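Conserved domain protein (Streptococcus pneumoniae, PDB 4IAJ) is of unknown function, a small alpha+beta protein that belongs to the DUF4649 family. Local coordinates at residues B[7-12]-B[60-65]. Residues are numbered along the deposited sequence; the frame is centred on the assembly and turned at random.
Sequences IEITYI and GTYGDI. With EDO (1,2-ethanediol), chain P.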
loop_
_atom_site.group_PDB
_atom_site.type_symbol
_atom_site.label_atom_id
_atom_site.label_comp_id
_atom_site.label_asym_id
_atom_site.label_seq_id
_atom_site.Cartn_x
_atom_site.Cartn_y
_atom_site.Cartn_z
ATOM N N ILE B 7 -27.320 -1.995 7.308
ATOM C CA ILE B 7 -26.487 -2.458 6.187
ATOM C C ILE B 7 -25.860 -3.833 6.458
ATOM O O ILE B 7 -25.253 -4.051 7.499
ATOM C CB ILE B 7 -25.389 -1.442 5.823
ATOM C CG1 ILE B 7 -26.034 -0.120 5.434
ATOM C CG2 ILE B 7 -24.547 -1.952 4.662
ATOM C CD1 ILE B 7 -25.060 0.952 5.015
ATOM N N GLU B 8 -26.061 -4.758 5.518
ATOM C CA GLU B 8 -25.405 -6.053 5.513
ATOM C C GLU B 8 -24.798 -6.246 4.142
ATOM O O GLU B 8 -25.437 -5.963 3.137
ATOM C CB GLU B 8 -26.382 -7.178 5.815
ATOM C CG GLU B 8 -26.991 -7.066 7.204
ATOM C CD GLU B 8 -27.497 -8.392 7.768
ATOM O OE1 GLU B 8 -27.309 -9.453 7.121
ATOM O OE2 GLU B 8 -28.077 -8.365 8.879
ATOM N N ILE B 9 -23.547 -6.678 4.103
ATOM C CA ILE B 9 -22.846 -6.857 2.842
ATOM C C ILE B 9 -22.221 -8.246 2.814
ATOM O O ILE B 9 -21.506 -8.622 3.736
ATOM C CB ILE B 9 -21.735 -5.821 2.639
ATOM C CG1 ILE B 9 -22.273 -4.386 2.765
ATOM C CG2 ILE B 9 -21.074 -6.024 1.287
ATOM C CD1 ILE B 9 -21.173 -3.339 2.874
ATOM N N THR B 10 -22.493 -9.009 1.759
ATOM C CA THR B 10 -21.871 -10.310 1.615
ATOM C C THR B 10 -21.013 -10.277 0.356
ATOM O O THR B 10 -21.440 -9.809 -0.690
ATOM C CB THR B 10 -22.898 -11.447 1.562
ATOM O OG1 THR B 10 -23.619 -11.517 2.800
ATOM C CG2 THR B 10 -22.203 -12.765 1.350
ATOM N N TYR B 11 -19.778 -10.731 0.484
ATOM C CA TYR B 11 -18.840 -10.717 -0.629
ATOM C C TYR B 11 -18.071 -12.017 -0.657
ATOM O O TYR B 11 -18.129 -12.810 0.292
ATOM C CB TYR B 11 -17.915 -9.504 -0.540
ATOM C CG TYR B 11 -17.112 -9.433 0.715
ATOM C CD1 TYR B 11 -15.939 -10.154 0.858
ATOM C CD2 TYR B 11 -17.526 -8.639 1.760
ATOM C CE1 TYR B 11 -15.198 -10.083 2.035
ATOM C CE2 TYR B 11 -16.799 -8.556 2.921
ATOM C CZ TYR B 11 -15.651 -9.282 3.065
ATOM O OH TYR B 11 -14.965 -9.174 4.247
ATOM N N ILE B 12 -17.388 -12.252 -1.769
ATOM C CA ILE B 12 -16.628 -13.486 -1.981
ATOM C C ILE B 12 -15.172 -13.134 -1.955
ATOM O O ILE B 12 -14.742 -12.308 -2.754
ATOM C CB ILE B 12 -16.913 -14.142 -3.347
ATOM C CG1 ILE B 12 -18.421 -14.186 -3.633
ATOM C CG2 ILE B 12 -16.292 -15.536 -3.403
ATOM C CD1 ILE B 12 -19.226 -14.993 -2.647
ATOM N N GLY B 60 -21.034 -4.900 -8.399
ATOM C CA GLY B 60 -19.792 -4.183 -8.275
ATOM C C GLY B 60 -18.999 -4.711 -7.110
ATOM O O GLY B 60 -19.366 -5.737 -6.498
ATOM N N THR B 61 -17.897 -4.017 -6.844
ATOM C CA THR B 61 -16.970 -4.366 -5.786
ATOM C C THR B 61 -17.420 -3.780 -4.471
ATOM O O THR B 61 -18.242 -2.849 -4.424
ATOM C CB THR B 61 -15.560 -3.809 -6.050
ATOM O OG1 THR B 61 -15.639 -2.385 -6.182
ATOM C CG2 THR B 61 -14.970 -4.387 -7.305
ATOM N N TYR B 62 -16.855 -4.321 -3.393
ATOM C CA TYR B 62 -17.116 -3.819 -2.065
ATOM C C TYR B 62 -16.700 -2.358 -1.994
ATOM O O TYR B 62 -17.420 -1.543 -1.461
ATOM C CB TYR B 62 -16.349 -4.637 -1.024
ATOM C CG TYR B 62 -16.619 -4.235 0.405
ATOM C CD1 TYR B 62 -15.992 -3.112 0.961
ATOM C CD2 TYR B 62 -17.497 -4.956 1.203
ATOM C CE1 TYR B 62 -16.246 -2.724 2.258
ATOM C CE2 TYR B 62 -17.746 -4.571 2.511
ATOM C CZ TYR B 62 -17.107 -3.457 3.028
ATOM O OH TYR B 62 -17.364 -3.067 4.320
ATOM N N GLY B 63 -15.540 -2.044 -2.554
ATOM C CA GLY B 63 -14.991 -0.694 -2.524
ATOM C C GLY B 63 -15.868 0.361 -3.154
ATOM O O GLY B 63 -15.827 1.492 -2.740
ATOM N N ASP B 64 -16.680 -0.020 -4.138
ATOM C CA ASP B 64 -17.566 0.938 -4.821
ATOM C C ASP B 64 -18.946 1.113 -4.181
ATOM O O ASP B 64 -19.765 1.911 -4.669
ATOM C CB ASP B 64 -17.762 0.508 -6.277
ATOM C CG ASP B 64 -16.593 0.855 -7.150
ATOM O OD1 ASP B 64 -15.815 1.767 -6.794
ATOM O OD2 ASP B 64 -16.467 0.239 -8.225
ATOM N N ILE B 65 -19.220 0.394 -3.100
ATOM C CA ILE B 65 -20.509 0.544 -2.413
ATOM C C ILE B 65 -20.736 1.936 -1.846
ATOM O O ILE B 65 -21.815 2.504 -2.016
ATOM C CB ILE B 65 -20.704 -0.469 -1.276
ATOM C CG1 ILE B 65 -20.762 -1.888 -1.833
ATOM C CG2 ILE B 65 -22.018 -0.175 -0.543
ATOM C CD1 ILE B 65 -20.760 -2.955 -0.755
HETATM C C1 EDO P . -11.851 -1.203 -5.708
HETATM O O1 EDO P . -13.243 -1.053 -6.016
HETATM C C2 EDO P . -11.310 -0.081 -4.820
HETATM O O2 EDO P . -12.344 0.722 -4.228
#
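Tyr11 on strand 7-12 faces Tyr62 in the turn of 60-65 that runs into helix 65-71, their CA atoms 7.3 Å apart, and no hydrogen bond joins the two segments. The contact is made by side chains, two isoleucines and the rings of two tyrosines. Ile9 and Tyr62 are central, each with two partners. Ile9 CD1 lies 3.7 Å from Tyr62 CE2, while Ile9 CG2 sits 3.7 Å from Tyr62 CD2, so that both branches lie along the CD2-CE2 bond, on the same side of the ring plane and obliquely to it; the side chains cross nearly at a right angle. Ile65 meets Ile9 tip to tip, Ile65 CD1 lying 3.7 Å from Ile9 CD1 and equally close to Ile9 CG2. The rings of Tyr11 and Tyr62 approach obliquely, centroids 5.5 Å apart and planes at 81°, and touch through their CD2 atoms. Tyr62 reaches both strand residues because chi1 (-177°) places CG opposite the backbone N. In the turn, Asp64 N is shared between Thr61 O and Thr61 OG1, the latter bond long and bent (3.3 Å, 137°), giving an ST motif; OG1 also hydrogen-bonds 1,2-ethanediol, probably from the crystallisation liquor. Phe29 of helix 26-35 packs on Ile65, and Leu49 of strand 46-51 on Ile9. Ile9, Tyr62 and Ile65 thus belong to the buried core of an alpha+beta fold, where a four-stranded antiparallel sheet packs against its helices.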